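Local atomic coordinates of amine Dehydrogenase (Pseudomonas putida, PDB entry 1JMX), a protein that probably forms the beta-propeller subunit of a multi-subunit bacterial amine dehydrogenase, an enzyme that oxidises amines and passes the electrons on to heme c. Residues H24-A29 / I332-G337; V33-V38 / D73-T78; D41-G46 / V59-Y64; N77-N82 / E128-A133. All coordinates share one frame; numbering follows the deposited sequence.

Interaction 1: H24-A29 / I332-G337; sequences HVVDVA and IKLPGG
Over one face of the His-24 imidazole lies CD of Pro-335, 4.2 Å from the ring centroid and 24° off the ring normal. This CH-pi contact sits toward the NE2/CD2 rim rather than over the centre, and the imidazole and the pyrrolidine ring run past one another, pointing opposite ways. The carbonyl of the same proline approaches the ring too, its O 3.4 Å from CE1 of His-24. A Leu-334 methyl, CD2, comes obliquely to ND1 of His-24 at 4.3 Å, and Ser-36 touches the ring from the neighbouring strand 32-38. With CG beside the backbone N (chi1 -57°), the imidazole is carried across to the proline. Farther along, Val-26 and Ile-332 meet tip to tip, CG1 of Val-26 standing 3.9 Å from CD1 of Ile-332. CG2 of Val-26 only grazes CD2 of Leu-334 at 4.5 Å. Without the imidazole, were alanine here in place of His-24, Pro-335 CD would probably lose its aromatic face and a gap would open beside the Leu-334 methyl. Strand 22-27 belongs to the sheet that the C-terminal strand 345-348 completes, and 327-333 is an edge strand of the preceding sheet, so the contact packs two consecutive propeller blades together. No hydrogen bond crosses; even the buried ND1 of His-24 has no polar partner, so contact between carbon surfaces must do most of the joining.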
loop_
_atom_site.group_PDB
_atom_site.type_symbol
_atom_site.label_atom_id
_atom_site.label_comp_id
_atom_site.label_asym_id
_atom_site.label_seq_id
_atom_site.Cartn_x
_atom_site.Cartn_y
_atom_site.Cartn_z
ATOM N N HIS B 24 14.278 -5.264 -28.354
ATOM C CA HIS B 24 15.363 -6.131 -28.769
ATOM C C HIS B 24 14.863 -7.283 -29.596
ATOM O O HIS B 24 13.771 -7.796 -29.370
ATOM C CB HIS B 24 16.088 -6.681 -27.547
ATOM C CG HIS B 24 16.613 -5.621 -26.638
ATOM N ND1 HIS B 24 16.045 -5.341 -25.416
ATOM C CD2 HIS B 24 17.647 -4.760 -26.780
ATOM C CE1 HIS B 24 16.707 -4.352 -24.844
ATOM N NE2 HIS B 24 17.682 -3.980 -25.652
ATOM N N VAL B 25 15.664 -7.671 -30.576
ATOM C CA VAL B 25 15.334 -8.800 -31.425
ATOM C C VAL B 25 16.277 -9.914 -30.988
ATOM O O VAL B 25 17.496 -9.740 -30.960
ATOM C CB VAL B 25 15.545 -8.487 -32.923
ATOM C CG1 VAL B 25 15.142 -9.686 -33.762
ATOM C CG2 VAL B 25 14.727 -7.276 -33.326
ATOM N N VAL B 26 15.695 -11.029 -30.573
ATOM C CA VAL B 26 16.463 -12.172 -30.126
ATOM C C VAL B 26 16.453 -13.239 -31.206
ATOM O O VAL B 26 15.401 -13.611 -31.720
ATOM C CB VAL B 26 15.890 -12.764 -28.804
ATOM C CG1 VAL B 26 16.560 -14.101 -28.470
ATOM C CG2 VAL B 26 16.105 -11.779 -27.656
ATOM N N ASP B 27 17.641 -13.655 -31.618
ATOM C CA ASP B 27 17.752 -14.701 -32.603
ATOM C C ASP B 27 17.551 -15.988 -31.803
ATOM O O ASP B 27 18.398 -16.371 -30.998
ATOM C CB ASP B 27 19.128 -14.664 -33.254
ATOM C CG ASP B 27 19.297 -15.743 -34.288
ATOM O OD1 ASP B 27 20.061 -16.698 -34.043
ATOM O OD2 ASP B 27 18.641 -15.649 -35.336
ATOM N N VAL B 28 16.397 -16.615 -31.992
ATOM C CA VAL B 28 16.051 -17.837 -31.276
ATOM C C VAL B 28 17.000 -19.019 -31.494
ATOM O O VAL B 28 17.181 -19.835 -30.594
ATOM C CB VAL B 28 14.596 -18.251 -31.587
ATOM C CG1 VAL B 28 14.249 -19.593 -30.944
ATOM C CG2 VAL B 28 13.646 -17.176 -31.091
ATOM N N ALA B 29 17.644 -19.091 -32.654
ATOM C CA ALA B 29 18.553 -20.202 -32.943
ATOM C C ALA B 29 19.799 -20.218 -32.057
ATOM O O ALA B 29 20.155 -21.250 -31.479
ATOM C CB ALA B 29 18.958 -20.185 -34.427
ATOM N N ILE B 332 19.688 -15.245 -21.292
ATOM C CA ILE B 332 20.006 -14.230 -22.280
ATOM C C ILE B 332 19.948 -12.921 -21.503
ATOM O O ILE B 332 18.903 -12.564 -20.959
ATOM C CB ILE B 332 18.959 -14.203 -23.428
ATOM C CG1 ILE B 332 18.962 -15.538 -24.180
ATOM C CG2 ILE B 332 19.244 -13.040 -24.390
ATOM C CD1 ILE B 332 17.860 -15.663 -25.196
ATOM N N LYS B 333 21.091 -12.259 -21.376
ATOM C CA LYS B 333 21.153 -10.986 -20.668
ATOM C C LYS B 333 20.867 -9.871 -21.672
ATOM O O LYS B 333 21.568 -9.739 -22.675
ATOM C CB LYS B 333 22.534 -10.806 -20.022
ATOM C CG LYS B 333 22.781 -9.453 -19.341
ATOM C CD LYS B 333 21.903 -9.238 -18.116
ATOM C CE LYS B 333 22.165 -10.280 -17.021
ATOM N NZ LYS B 333 21.304 -10.066 -15.808
ATOM N N LEU B 334 19.798 -9.119 -21.431
ATOM C CA LEU B 334 19.408 -8.019 -22.310
ATOM C C LEU B 334 20.055 -6.693 -21.922
ATOM O O LEU B 334 20.236 -6.399 -20.738
ATOM C CB LEU B 334 17.898 -7.821 -22.263
ATOM C CG LEU B 334 16.981 -8.959 -22.676
ATOM C CD1 LEU B 334 15.549 -8.549 -22.399
ATOM C CD2 LEU B 334 17.194 -9.269 -24.139
ATOM N N PRO B 335 20.437 -5.882 -22.919
ATOM C CA PRO B 335 21.048 -4.586 -22.619
ATOM C C PRO B 335 19.992 -3.696 -21.938
ATOM O O PRO B 335 18.809 -3.765 -22.279
ATOM C CB PRO B 335 21.404 -4.049 -24.011
ATOM C CG PRO B 335 21.690 -5.284 -24.783
ATOM C CD PRO B 335 20.571 -6.208 -24.350
ATOM N N GLY B 336 20.414 -2.892 -20.966
ATOM C CA GLY B 336 19.484 -2.013 -20.278
ATOM C C GLY B 336 18.966 -2.522 -18.944
ATOM O O GLY B 336 19.710 -3.111 -18.170
ATOM N N GLY B 337 17.681 -2.311 -18.682
ATOM C CA GLY B 337 17.115 -2.741 -17.419
ATOM C C GLY B 337 15.919 -3.678 -17.448
ATOM O O GLY B 337 15.819 -4.575 -18.282
#

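Interaction 2: V33-V38 / D73-T78; sequences VYKSCV and DTCKNT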
loop_
_atom_site.group_PDB
_atom_site.type_symbol
_atom_site.label_atom_id
_atom_site.label_comp_id
_atom_site.label_asym_id
_atom_site.label_seq_id
_atom_site.Cartn_x
_atom_site.Cartn_y
_atom_site.Cartn_z
ATOM N N VAL B 33 21.220 -11.799 -28.690
ATOM C CA VAL B 33 20.567 -10.585 -29.158
ATOM C C VAL B 33 21.012 -10.283 -30.591
ATOM O O VAL B 33 22.198 -10.081 -30.864
ATOM C CB VAL B 33 20.887 -9.381 -28.240
ATOM C CG1 VAL B 33 20.213 -8.115 -28.765
ATOM C CG2 VAL B 33 20.425 -9.683 -26.821
ATOM N N TYR B 34 20.059 -10.333 -31.516
ATOM C CA TYR B 34 20.333 -10.067 -32.922
ATOM C C TYR B 34 20.556 -8.575 -33.166
ATOM O O TYR B 34 21.539 -8.177 -33.801
ATOM C CB TYR B 34 19.180 -10.589 -33.774
ATOM C CG TYR B 34 19.467 -10.552 -35.248
ATOM C CD1 TYR B 34 20.258 -11.534 -35.847
ATOM C CD2 TYR B 34 18.955 -9.531 -36.052
ATOM C CE1 TYR B 34 20.533 -11.499 -37.217
ATOM C CE2 TYR B 34 19.223 -9.487 -37.421
ATOM C CZ TYR B 34 20.012 -10.474 -37.993
ATOM O OH TYR B 34 20.279 -10.433 -39.335
ATOM N N LYS B 35 19.648 -7.758 -32.636
ATOM C CA LYS B 35 19.728 -6.304 -32.763
ATOM C C LYS B 35 18.843 -5.617 -31.721
ATOM O O LYS B 35 17.986 -6.242 -31.100
ATOM C CB LYS B 35 19.340 -5.848 -34.184
ATOM C CG LYS B 35 17.868 -6.051 -34.537
ATOM C CD LYS B 35 17.572 -5.741 -35.997
ATOM C CE LYS B 35 17.828 -4.284 -36.318
ATOM N NZ LYS B 35 17.635 -4.027 -37.762
ATOM N N SER B 36 19.072 -4.323 -31.537
ATOM C CA SER B 36 18.314 -3.532 -30.581
ATOM C C SER B 36 17.852 -2.253 -31.251
ATOM O O SER B 36 18.576 -1.663 -32.046
ATOM C CB SER B 36 19.184 -3.182 -29.367
ATOM O OG SER B 36 19.706 -4.352 -28.759
ATOM N N CYS B 37 16.636 -1.833 -30.932
ATOM C CA CYS B 37 16.069 -0.618 -31.490
ATOM C C CYS B 37 15.682 0.282 -30.332
ATOM O O CYS B 37 15.089 -0.176 -29.360
ATOM C CB CYS B 37 14.790 -0.910 -32.296
ATOM S SG CYS B 37 14.906 -1.895 -33.832
ATOM N N VAL B 38 16.057 1.548 -30.407
ATOM C CA VAL B 38 15.660 2.484 -29.370
ATOM C C VAL B 38 14.278 2.986 -29.798
ATOM O O VAL B 38 14.047 3.294 -30.973
ATOM C CB VAL B 38 16.647 3.656 -29.237
ATOM C CG1 VAL B 38 16.172 4.627 -28.178
ATOM C CG2 VAL B 38 18.018 3.127 -28.869
ATOM N N ASP B 73 13.484 -4.383 -39.336
ATOM C CA ASP B 73 14.629 -4.443 -40.246
ATOM C C ASP B 73 15.489 -3.190 -40.232
ATOM O O ASP B 73 16.678 -3.249 -40.539
ATOM C CB ASP B 73 14.182 -4.690 -41.693
ATOM C CG ASP B 73 13.811 -6.137 -41.965
ATOM O OD1 ASP B 73 14.044 -7.014 -41.111
ATOM O OD2 ASP B 73 13.279 -6.402 -43.060
ATOM N N THR B 74 14.894 -2.061 -39.871
ATOM C CA THR B 74 15.622 -0.801 -39.869
ATOM C C THR B 74 15.476 -0.010 -38.570
ATOM O O THR B 74 16.152 1.000 -38.378
ATOM C CB THR B 74 15.120 0.110 -41.027
ATOM O OG1 THR B 74 13.726 0.407 -40.838
ATOM C CG2 THR B 74 15.298 -0.580 -42.385
ATOM N N CYS B 75 14.590 -0.471 -37.695
ATOM C CA CYS B 75 14.298 0.201 -36.433
ATOM C C CYS B 75 13.561 1.516 -36.649
ATOM O O CYS B 75 13.559 2.374 -35.767
ATOM C CB CYS B 75 15.570 0.477 -35.625
ATOM S SG CYS B 75 16.366 -0.983 -34.912
ATOM N N LYS B 76 12.914 1.666 -37.803
ATOM C CA LYS B 76 12.198 2.900 -38.113
ATOM C C LYS B 76 10.772 2.991 -37.573
ATOM O O LYS B 76 9.984 2.062 -37.704
ATOM C CB LYS B 76 12.176 3.153 -39.627
ATOM C CG LYS B 76 11.745 4.573 -39.980
ATOM C CD LYS B 76 10.948 4.650 -41.283
ATOM C CE LYS B 76 11.821 4.430 -42.516
ATOM N NZ LYS B 76 11.010 4.476 -43.779
ATOM N N ASN B 77 10.452 4.139 -36.985
ATOM C CA ASN B 77 9.126 4.418 -36.446
ATOM C C ASN B 77 8.232 4.789 -37.638
ATOM O O ASN B 77 8.258 5.917 -38.128
ATOM C CB ASN B 77 9.213 5.575 -35.447
ATOM C CG ASN B 77 7.879 5.901 -34.799
ATOM O OD1 ASN B 77 6.920 5.129 -34.881
ATOM N ND2 ASN B 77 7.816 7.049 -34.144
ATOM N N THR B 78 7.470 3.810 -38.112
ATOM C CA THR B 78 6.595 3.973 -39.270
ATOM C C THR B 78 5.140 4.341 -38.973
ATOM O O THR B 78 4.393 4.739 -39.872
ATOM C CB THR B 78 6.580 2.683 -40.115
ATOM O OG1 THR B 78 6.104 1.597 -39.310
ATOM C CG2 THR B 78 7.975 2.361 -40.634
#
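Cys-37 and Cys-75 are joined by a disulfide, their SG atoms 2.0 Å apart, and this is where the two segments pack tightly. The bridge has a left-handed twist (chi3 -78°). Around it, SG of Cys-75 rests 3.9 Å from CE of Lys-35 and 3.7 Å from O of Ser-36, so the sulfur is flanked by two further residues of strand 32-38. The Lys-35 chain bends at chi3 (-64°) to bring its ammonium into the turn: NZ is 3.0 Å from O of Asp-73, too poorly angled for a hydrogen bond, and is instead bonded to the carbonyls of Pro-5 and Leu-72. A classic beta bulge, Tyr-34 and Lys-35 sharing Val-25 as their opposite residue, interrupts this strand, the edge strand of the propeller blade that mixes N-terminal strands with the C-terminal one. Residues 73-75 lie in the turn leading to strand 76-82 of the following blade, so the covalent link runs from blade to blade. Asp-73 directs its carboxylate elsewhere, into salt bridges with Arg-55 and Arg-349 and a bond from N of Leu-7. The outer side is looser: the CB atoms of Ser-36, Thr-74 and Lys-76 all point away from the opposite segment, and these residues are exposed. Thr-74 OG1 pairs with Asp-71 and takes a weak 3.4 Å bond from N of Lys-76.

Interaction 3: D41-G46 / V59-Y64; sequences DKFGPG and VLNNHY
Asn-61 lays its side chain along the turn made by Lys-42, Phe-43 and Gly-44. Its CB passes 3.8 Å from O of Lys-42 and its CG closes to 3.3 Å on the same oxygen. At the tip, OD1 accepts N-H of Gly-44 at 2.8 Å, from 36° out of the carbonyl plane, while ND2 turns to Asn-21 OD1. The amide stands nearly upright to the Phe-43 ring, their planes 81° apart. Asn-62 grips Lys-42 twice, its N donating to the lysine O (2.7 Å) and its OD1 accepting from the lysine N (3.1 Å); its ND2 bonds to OD2 of Asp-66. Next comes a cis peptide before Pro-45, which sets the proline on Tyr-64: CD lies over the centre of the ring, 3.5 Å from its centroid and 7° off the normal. Tyr-64 OH bonds to Tyr-95 OH of strand 89-99, and another protein chain packs on Phe-43, His-63 and Tyr-64. Tyr-64 N donates to O of Gly-44, and Gly-46 N to O of Leu-60. Backbone and amide hydrogen bonds plus one proline-tyrosine CH-pi contact thus join the irregular loop to the end of strand 56-61, so its path depends largely on its backbone.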
loop_
_atom_site.group_PDB
_atom_site.type_symbol
_atom_site.label_atom_id
_atom_site.label_comp_id
_atom_site.label_asym_id
_atom_site.label_seq_id
_atom_site.Cartn_x
_atom_site.Cartn_y
_atom_site.Cartn_z
ATOM N N ASP B 41 9.834 8.368 -27.490
ATOM C CA ASP B 41 9.165 8.811 -26.278
ATOM C C ASP B 41 9.559 8.039 -25.013
ATOM O O ASP B 41 10.751 7.807 -24.785
ATOM C CB ASP B 41 7.652 8.872 -26.514
ATOM C CG ASP B 41 7.284 9.838 -27.638
ATOM O OD1 ASP B 41 8.033 10.816 -27.858
ATOM O OD2 ASP B 41 6.258 9.614 -28.314
ATOM N N LYS B 42 8.584 7.657 -24.192
ATOM C CA LYS B 42 8.874 6.947 -22.951
ATOM C C LYS B 42 8.290 5.535 -22.925
ATOM O O LYS B 42 7.354 5.235 -23.653
ATOM C CB LYS B 42 8.369 7.767 -21.760
ATOM C CG LYS B 42 9.002 9.158 -21.653
ATOM C CD LYS B 42 10.466 9.057 -21.237
ATOM C CE LYS B 42 11.230 10.376 -21.396
ATOM N NZ LYS B 42 10.806 11.453 -20.439
ATOM N N PHE B 43 8.875 4.678 -22.087
ATOM C CA PHE B 43 8.462 3.280 -21.926
ATOM C C PHE B 43 7.268 3.137 -20.987
ATOM O O PHE B 43 7.103 3.920 -20.057
ATOM C CB PHE B 43 9.639 2.460 -21.380
ATOM C CG PHE B 43 9.378 0.972 -21.297
ATOM C CD1 PHE B 43 9.677 0.140 -22.373
ATOM C CD2 PHE B 43 8.870 0.401 -20.131
ATOM C CE1 PHE B 43 9.480 -1.232 -22.293
ATOM C CE2 PHE B 43 8.670 -0.967 -20.041
ATOM C CZ PHE B 43 8.978 -1.789 -21.129
ATOM N N GLY B 44 6.463 2.105 -21.222
ATOM C CA GLY B 44 5.304 1.858 -20.386
ATOM C C GLY B 44 4.020 1.732 -21.173
ATOM O O GLY B 44 3.528 2.728 -21.689
ATOM N N PRO B 45 3.451 0.521 -21.293
ATOM C CA PRO B 45 3.952 -0.739 -20.730
ATOM C C PRO B 45 5.005 -1.417 -21.600
ATOM O O PRO B 45 5.722 -2.304 -21.145
ATOM C CB PRO B 45 2.691 -1.586 -20.651
ATOM C CG PRO B 45 1.933 -1.160 -21.865
ATOM C CD PRO B 45 2.092 0.343 -21.842
ATOM N N GLY B 46 5.103 -0.980 -22.849
ATOM C CA GLY B 46 6.056 -1.565 -23.768
ATOM C C GLY B 46 5.528 -2.853 -24.371
ATOM O O GLY B 46 6.273 -3.601 -24.977
ATOM N N VAL B 59 3.641 -1.353 -30.706
ATOM C CA VAL B 59 3.864 -1.230 -29.263
ATOM C C VAL B 59 3.052 -0.163 -28.524
ATOM O O VAL B 59 3.025 1.003 -28.924
ATOM C CB VAL B 59 5.376 -0.938 -28.987
ATOM C CG1 VAL B 59 5.697 -1.060 -27.502
ATOM C CG2 VAL B 59 6.261 -1.871 -29.804
ATOM N N LEU B 60 2.400 -0.575 -27.437
ATOM C CA LEU B 60 1.634 0.334 -26.582
ATOM C C LEU B 60 2.716 0.862 -25.651
ATOM O O LEU B 60 3.291 0.105 -24.872
ATOM C CB LEU B 60 0.596 -0.432 -25.758
ATOM C CG LEU B 60 -0.713 0.239 -25.324
ATOM C CD1 LEU B 60 -1.125 -0.336 -23.977
ATOM C CD2 LEU B 60 -0.604 1.747 -25.249
ATOM N N ASN B 61 3.019 2.147 -25.769
ATOM C CA ASN B 61 4.063 2.757 -24.969
ATOM C C ASN B 61 3.671 4.146 -24.484
ATOM O O ASN B 61 2.498 4.515 -24.507
ATOM C CB ASN B 61 5.342 2.848 -25.805
ATOM C CG ASN B 61 6.561 2.316 -25.076
ATOM O OD1 ASN B 61 6.460 1.740 -23.991
ATOM N ND2 ASN B 61 7.721 2.507 -25.676
ATOM N N ASN B 62 4.670 4.891 -24.022
ATOM C CA ASN B 62 4.497 6.255 -23.529
ATOM C C ASN B 62 3.432 6.369 -22.446
ATOM O O ASN B 62 2.528 7.206 -22.520
ATOM C CB ASN B 62 4.186 7.204 -24.684
ATOM C CG ASN B 62 4.668 8.608 -24.423
ATOM O OD1 ASN B 62 5.732 8.810 -23.841
ATOM N ND2 ASN B 62 3.893 9.589 -24.849
ATOM N N HIS B 63 3.544 5.495 -21.451
ATOM C CA HIS B 63 2.629 5.459 -20.318
ATOM C C HIS B 63 1.179 5.167 -20.679
ATOM O O HIS B 63 0.265 5.883 -20.261
ATOM C CB HIS B 63 2.752 6.749 -19.499
ATOM C CG HIS B 63 4.155 7.059 -19.082
ATOM N ND1 HIS B 63 4.820 6.336 -18.116
ATOM C CD2 HIS B 63 5.039 7.975 -19.537
ATOM C CE1 HIS B 63 6.054 6.790 -17.996
ATOM N NE2 HIS B 63 6.212 7.785 -18.848
ATOM N N TYR B 64 0.986 4.104 -21.461
ATOM C CA TYR B 64 -0.339 3.639 -21.882
ATOM C C TYR B 64 -1.159 4.675 -22.654
ATOM O O TYR B 64 -2.387 4.621 -22.648
ATOM C CB TYR B 64 -1.142 3.170 -20.658
ATOM C CG TYR B 64 -0.438 2.141 -19.788
ATOM C CD1 TYR B 64 0.647 2.497 -18.983
ATOM C CD2 TYR B 64 -0.854 0.810 -19.777
ATOM C CE1 TYR B 64 1.299 1.560 -18.200
ATOM C CE2 TYR B 64 -0.208 -0.137 -18.993
ATOM C CZ TYR B 64 0.870 0.242 -18.208
ATOM O OH TYR B 64 1.527 -0.702 -17.451
#

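Interaction 4: N77-N82 / E128-A133; sequences NTFHAN and EVFSTA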
loop_
_atom_site.group_PDB
_atom_site.type_symbol
_atom_site.label_atom_id
_atom_site.label_comp_id
_atom_site.label_asym_id
_atom_site.label_seq_id
_atom_site.Cartn_x
_atom_site.Cartn_y
_atom_site.Cartn_z
ATOM N N ASN B 77 10.452 4.139 -36.985
ATOM C CA ASN B 77 9.126 4.418 -36.446
ATOM C C ASN B 77 8.232 4.789 -37.638
ATOM O O ASN B 77 8.258 5.917 -38.128
ATOM C CB ASN B 77 9.213 5.575 -35.447
ATOM C CG ASN B 77 7.879 5.901 -34.799
ATOM O OD1 ASN B 77 6.920 5.129 -34.881
ATOM N ND2 ASN B 77 7.816 7.049 -34.144
ATOM N N THR B 78 7.470 3.810 -38.112
ATOM C CA THR B 78 6.595 3.973 -39.270
ATOM C C THR B 78 5.140 4.341 -38.973
ATOM O O THR B 78 4.393 4.739 -39.872
ATOM C CB THR B 78 6.580 2.683 -40.115
ATOM O OG1 THR B 78 6.104 1.597 -39.310
ATOM C CG2 THR B 78 7.975 2.361 -40.634
ATOM N N PHE B 79 4.724 4.182 -37.724
ATOM C CA PHE B 79 3.355 4.486 -37.356
ATOM C C PHE B 79 3.293 5.023 -35.951
ATOM O O PHE B 79 4.081 4.646 -35.089
ATOM C CB PHE B 79 2.495 3.227 -37.457
ATOM C CG PHE B 79 1.084 3.413 -36.986
ATOM C CD1 PHE B 79 0.128 3.975 -37.820
ATOM C CD2 PHE B 79 0.706 3.013 -35.706
ATOM C CE1 PHE B 79 -1.183 4.135 -37.398
ATOM C CE2 PHE B 79 -0.606 3.168 -35.270
ATOM C CZ PHE B 79 -1.553 3.731 -36.122
ATOM N N HIS B 80 2.362 5.936 -35.735
ATOM C CA HIS B 80 2.167 6.512 -34.427
ATOM C C HIS B 80 0.746 7.021 -34.285
ATOM O O HIS B 80 0.272 7.826 -35.086
ATOM C CB HIS B 80 3.158 7.639 -34.149
ATOM C CG HIS B 80 2.855 8.390 -32.892
ATOM N ND1 HIS B 80 2.615 7.755 -31.693
ATOM C CD2 HIS B 80 2.663 9.710 -32.660
ATOM C CE1 HIS B 80 2.285 8.650 -30.779
ATOM N NE2 HIS B 80 2.307 9.844 -31.341
ATOM N N ALA B 81 0.067 6.525 -33.262
ATOM C CA ALA B 81 -1.298 6.914 -32.968
ATOM C C ALA B 81 -1.373 7.353 -31.519
ATOM O O ALA B 81 -0.951 6.632 -30.623
ATOM C CB ALA B 81 -2.242 5.748 -33.215
ATOM N N ASN B 82 -1.825 8.576 -31.302
ATOM C CA ASN B 82 -1.974 9.081 -29.955
ATOM C C ASN B 82 -3.415 8.790 -29.575
ATOM O O ASN B 82 -4.324 8.972 -30.385
ATOM C CB ASN B 82 -1.680 10.580 -29.902
ATOM C CG ASN B 82 -2.053 11.196 -28.576
ATOM O OD1 ASN B 82 -3.027 11.925 -28.481
ATOM N ND2 ASN B 82 -1.299 10.879 -27.543
ATOM N N GLU B 128 -11.185 2.973 -30.807
ATOM C CA GLU B 128 -10.754 3.873 -31.864
ATOM C C GLU B 128 -9.978 3.047 -32.877
ATOM O O GLU B 128 -9.117 2.252 -32.511
ATOM C CB GLU B 128 -9.873 4.989 -31.310
ATOM C CG GLU B 128 -10.605 5.930 -30.381
ATOM C CD GLU B 128 -9.761 7.087 -29.920
ATOM O OE1 GLU B 128 -8.520 7.016 -29.979
ATOM O OE2 GLU B 128 -10.354 8.083 -29.492
ATOM N N VAL B 129 -10.331 3.206 -34.146
ATOM C CA VAL B 129 -9.690 2.481 -35.227
ATOM C C VAL B 129 -8.747 3.429 -35.939
ATOM O O VAL B 129 -9.097 4.569 -36.218
ATOM C CB VAL B 129 -10.726 1.962 -36.244
ATOM C CG1 VAL B 129 -10.062 1.047 -37.247
ATOM C CG2 VAL B 129 -11.865 1.248 -35.531
ATOM N N PHE B 130 -7.538 2.966 -36.212
ATOM C CA PHE B 130 -6.551 3.779 -36.897
ATOM C C PHE B 130 -6.104 3.012 -38.121
ATOM O O PHE B 130 -6.048 1.783 -38.115
ATOM C CB PHE B 130 -5.333 4.034 -36.005
ATOM C CG PHE B 130 -5.667 4.683 -34.699
ATOM C CD1 PHE B 130 -5.965 3.913 -33.581
ATOM C CD2 PHE B 130 -5.699 6.066 -34.584
ATOM C CE1 PHE B 130 -6.292 4.514 -32.372
ATOM C CE2 PHE B 130 -6.025 6.673 -33.375
ATOM C CZ PHE B 130 -6.322 5.894 -32.272
ATOM N N SER B 131 -5.858 3.743 -39.192
ATOM C CA SER B 131 -5.376 3.135 -40.408
ATOM C C SER B 131 -3.861 3.190 -40.281
ATOM O O SER B 131 -3.299 4.236 -39.956
ATOM C CB SER B 131 -5.845 3.928 -41.619
ATOM O OG SER B 131 -5.274 3.404 -42.795
ATOM N N THR B 132 -3.202 2.058 -40.490
ATOM C CA THR B 132 -1.750 2.003 -40.370
ATOM C C THR B 132 -1.035 2.801 -41.461
ATOM O O THR B 132 0.144 3.148 -41.323
ATOM C CB THR B 132 -1.253 0.555 -40.377
ATOM O OG1 THR B 132 -1.699 -0.099 -41.569
ATOM C CG2 THR B 132 -1.793 -0.187 -39.169
ATOM N N ALA B 133 -1.763 3.109 -42.530
ATOM C CA ALA B 133 -1.214 3.873 -43.647
ATOM C C ALA B 133 -1.076 5.356 -43.316
ATOM O O ALA B 133 -0.346 6.074 -43.998
ATOM C CB ALA B 133 -2.088 3.691 -44.901
HETATM O O HOH W 1 -7.014 9.269 -29.942
#
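Phe-79 and Phe-130 stand roughly perpendicular as side chains, and the leading edge of the first meets the stem of the second: CZ of Phe-79 is 3.8 Å from CB of Phe-130, in the plane of the Phe-79 ring. A chi1 of 175° swings the Phe-79 ring opposite the backbone N and out across to the other segment. There CE1 of Phe-79 comes 3.3 Å from O of Ser-131, also at the ring edge, and CD1 lies 3.6 Å from O of Thr-132. The Phe-130 ring is turned to receive a methyl: CB of Ala-81 sits over its centre, 3.8 Å from the centroid and 13° off the normal, a CH-pi contact. Cutting Phe-130 back to an alanine is likely to leave the Ala-81 methyl without its ring face and open a gap between the strands. At the other end the join is polar. A water stands 2.7 Å from both O of Asn-82 and OE1 of Glu-128, hydrogen-bonded to each, though other acceptors compete for its protons; OE2 of Glu-128 pairs with Arg-126. No direct hydrogen bond crosses between the segments, whose strands run nearly antiparallel (156°) with axes 8.7 Å apart. Edge strand 76-82 belongs to one four-stranded sheet, and strand 126-131 is an inner strand of the next; such face packing between successive antiparallel sheets is characteristic of a beta-propeller.

Overall arrangement
The chain is half strand and has no helix, its antiparallel sheets following one another as blades of a propeller. Interaction 1 spans the longest separation, its segments 303 residues apart at their closest ends, and lies beside the blade in which strands from both ends of the chain meet. Interaction 2 lies about 12 Å away, centre to centre; strands 22-27 and 32-38 are sheet neighbours and link the two. Interaction 3 follows within the next blade, about 16 Å from interaction 2 between centres, and interaction 4 shares strand 76-82 with interaction 2. Centres of interactions 1 and 4 are about 27 Å apart. Interactions 1, 2 and 4 lie between consecutive blades, while 3 fixes a loop within one.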